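Local coordinates for UPF0230 protein TM1468 (Thermotoga maritima, PDB 1VPV) that binds long-chain fatty acids such as palmitate and may take part in lipid transport or fatty acid metabolism, at residues R216-R219 / K223-E226. Residues are numbered along the deposited sequence; the frame is centred on the assembly and turned at random.
Sequences RKVR and KAIE
Val218 reaches from the end of a strand to the first turns of the helix that follows it, and its CG2 methyl does most of the touching. That methyl lies against the peptide joining Lys223 to Ala224, 3.5 Å from the backbone N of Ala224. It also meets the methyl of Ala224, CG2 to CB at 4.0 Å. With chi1 at -54°, CG2 sits between the backbone N and the carbonyl carbon of Val218 and is carried forward onto the helix backbone, whereas CG1 is anti to the carbonyl carbon.

Lys223 contributes the root of its chain: its CB lies against Val218 CG2 and within 3.6 Å of Arg219 O, before the chain bends at chi2 (-59°) and leads its amine away. No direct hydrogen bond joins the segments. Instead, a water bridges them, donating to Arg219 O at 2.5 Å and accepting from Lys223 N at 3.1 Å.

Further out, Arg219 NE is hydrogen-bonded to Leu199 O. Arg216 sends its guanidinium towards the helix without touching 223-226; its NH2 stays 6.4 Å from Glu226 OE1, and NH1 makes a long, weak ion pair with Glu230 OE2. Backbone hydrogen bonds between Arg216 and Cys204 and between Val218 and Arg202 hold the strand against strand 201-208. This is a tight strand-to-helix connection, with the Ala224 side chain about 13 Å from the bound palmitic acid. It packs the start of helix 220-232 against the end of edge strand 211-219, while Ile225 faces helix 252-263.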
ATOM      1  N   ARG A 216     -19.780   1.921  -0.085  1.00 20.87           N
ATOM      2  CA  ARG A 216     -20.839   1.221   0.643  1.00 22.58           C
ATOM      3  C   ARG A 216     -20.697   1.375   2.151  1.00 21.26           C
ATOM      4  O   ARG A 216     -19.591   1.411   2.679  1.00 21.56           O
ATOM      5  CB  ARG A 216     -20.819  -0.266   0.294  1.00 24.52           C
ATOM      6  CG  ARG A 216     -22.170  -0.880   0.208  1.00 25.53           C
ATOM      7  CD  ARG A 216     -22.107  -2.166  -0.534  1.00 31.95           C
ATOM      8  NE  ARG A 216     -23.290  -2.983  -0.301  1.00 36.96           N
ATOM      9  CZ  ARG A 216     -23.404  -4.269  -0.641  1.00 37.83           C
ATOM     10  NH1 ARG A 216     -22.396  -4.901  -1.231  1.00 32.99           N
ATOM     11  NH2 ARG A 216     -24.539  -4.927  -0.382  1.00 37.75           N
ATOM     12  N   LYS A 217     -21.828   1.502   2.821  1.00 20.38           N
ATOM     13  CA  LYS A 217     -21.906   1.443   4.274  1.00 23.42           C
ATOM     14  C   LYS A 217     -22.691   0.202   4.555  1.00 20.34           C
ATOM     15  O   LYS A 217     -23.763   0.011   4.003  1.00 22.08           O
ATOM     16  CB  LYS A 217     -22.686   2.613   4.873  1.00 22.26           C
ATOM     17  CG  LYS A 217     -22.181   3.984   4.470  1.00 35.00           C
ATOM     18  CD  LYS A 217     -23.261   5.104   4.653  1.00 33.25           C
ATOM     19  CE  LYS A 217     -23.191   5.707   6.059  1.00 45.04           C
ATOM     20  NZ  LYS A 217     -23.994   6.963   6.189  1.00 48.89           N
ATOM     21  N   VAL A 218     -22.173  -0.653   5.408  1.00 20.72           N
ATOM     22  CA  VAL A 218     -22.918  -1.826   5.829  1.00 21.50           C
ATOM     23  C   VAL A 218     -22.757  -1.955   7.357  1.00 23.52           C
ATOM     24  O   VAL A 218     -22.043  -1.137   7.998  1.00 22.57           O
ATOM     25  CB  VAL A 218     -22.384  -3.073   5.133  1.00 22.25           C
ATOM     26  CG1 VAL A 218     -22.377  -2.903   3.624  1.00 24.22           C
ATOM     27  CG2 VAL A 218     -20.980  -3.386   5.626  1.00 23.79           C
ATOM     28  N   ARG A 219     -23.353  -2.998   7.925  1.00 21.08           N
ATOM     29  CA  ARG A 219     -23.160  -3.268   9.339  1.00 23.01           C
ATOM     30  C   ARG A 219     -22.510  -4.627   9.605  1.00 22.33           C
ATOM     31  O   ARG A 219     -22.983  -5.694   9.127  1.00 22.13           O
ATOM     32  CB  ARG A 219     -24.485  -3.167  10.075  1.00 24.63           C
ATOM     33  CG  ARG A 219     -25.015  -1.744  10.201  1.00 28.06           C
ATOM     34  CD  ARG A 219     -26.396  -1.732  10.844  1.00 32.59           C
ATOM     35  NE  ARG A 219     -26.309  -1.561  12.275  1.00 37.68           N
ATOM     36  CZ  ARG A 219     -27.177  -2.062  13.144  1.00 46.29           C
ATOM     37  NH1 ARG A 219     -28.215  -2.772  12.718  1.00 46.82           N
ATOM     38  NH2 ARG A 219     -26.999  -1.862  14.448  1.00 45.43           N
ATOM     39  N   LYS A 223     -20.911  -8.669   6.482  1.00 20.60           N
ATOM     40  CA  LYS A 223     -21.412  -7.869   5.359  1.00 20.04           C
ATOM     41  C   LYS A 223     -20.308  -7.033   4.722  1.00 20.34           C
ATOM     42  O   LYS A 223     -20.269  -6.882   3.500  1.00 19.54           O
ATOM     43  CB  LYS A 223     -22.587  -6.980   5.776  1.00 21.02           C
ATOM     44  CG  LYS A 223     -23.933  -7.737   6.007  1.00 20.46           C
ATOM     45  CD  LYS A 223     -24.386  -8.478   4.742  1.00 34.78           C
ATOM     46  CE  LYS A 223     -25.940  -8.679   4.613  1.00 39.60           C
ATOM     47  NZ  LYS A 223     -26.705  -8.807   5.909  1.00 33.86           N
ATOM     48  N   ALA A 224     -19.392  -6.529   5.543  1.00 20.90           N
ATOM     49  CA  ALA A 224     -18.274  -5.720   5.059  1.00 21.34           C
ATOM     50  C   ALA A 224     -17.390  -6.555   4.142  1.00 23.03           C
ATOM     51  O   ALA A 224     -17.047  -6.118   3.042  1.00 24.22           O
ATOM     52  CB  ALA A 224     -17.467  -5.201   6.219  1.00 22.80           C
ATOM     53  N   ILE A 225     -17.061  -7.761   4.601  1.00 22.80           N
ATOM     54  CA  ILE A 225     -16.281  -8.732   3.835  1.00 23.84           C
ATOM     55  C   ILE A 225     -16.957  -8.987   2.495  1.00 25.17           C
ATOM     56  O   ILE A 225     -16.296  -8.885   1.456  1.00 24.66           O
ATOM     57  CB  ILE A 225     -16.116 -10.082   4.632  1.00 24.57           C
ATOM     58  CG1 ILE A 225     -15.047  -9.948   5.718  1.00 26.47           C
ATOM     59  CG2 ILE A 225     -15.817 -11.270   3.726  1.00 19.03           C
ATOM     60  CD1 ILE A 225     -15.185 -11.057   6.810  1.00 23.76           C
ATOM     61  N   GLU A 226     -18.260  -9.306   2.521  1.00 25.94           N
ATOM     62  CA  GLU A 226     -19.024  -9.524   1.277  1.00 27.30           C
ATOM     63  C   GLU A 226     -18.943  -8.313   0.351  1.00 23.27           C
ATOM     64  O   GLU A 226     -18.720  -8.449  -0.855  1.00 23.19           O
ATOM     65  CB  GLU A 226     -20.494  -9.809   1.549  1.00 25.35           C
ATOM     66  CG  GLU A 226     -20.834 -11.195   2.109  1.00 38.98           C
ATOM     67  CD  GLU A 226     -22.279 -11.288   2.727  1.00 37.16           C
ATOM     68  OE1 GLU A 226     -23.224 -10.632   2.206  1.00 50.61           O
ATOM     69  OE2 GLU A 226     -22.461 -12.028   3.730  1.00 41.49           O
TER
HETATM   70  O   HOH W   1     -22.378  -8.080   9.112  1.00 17.63           O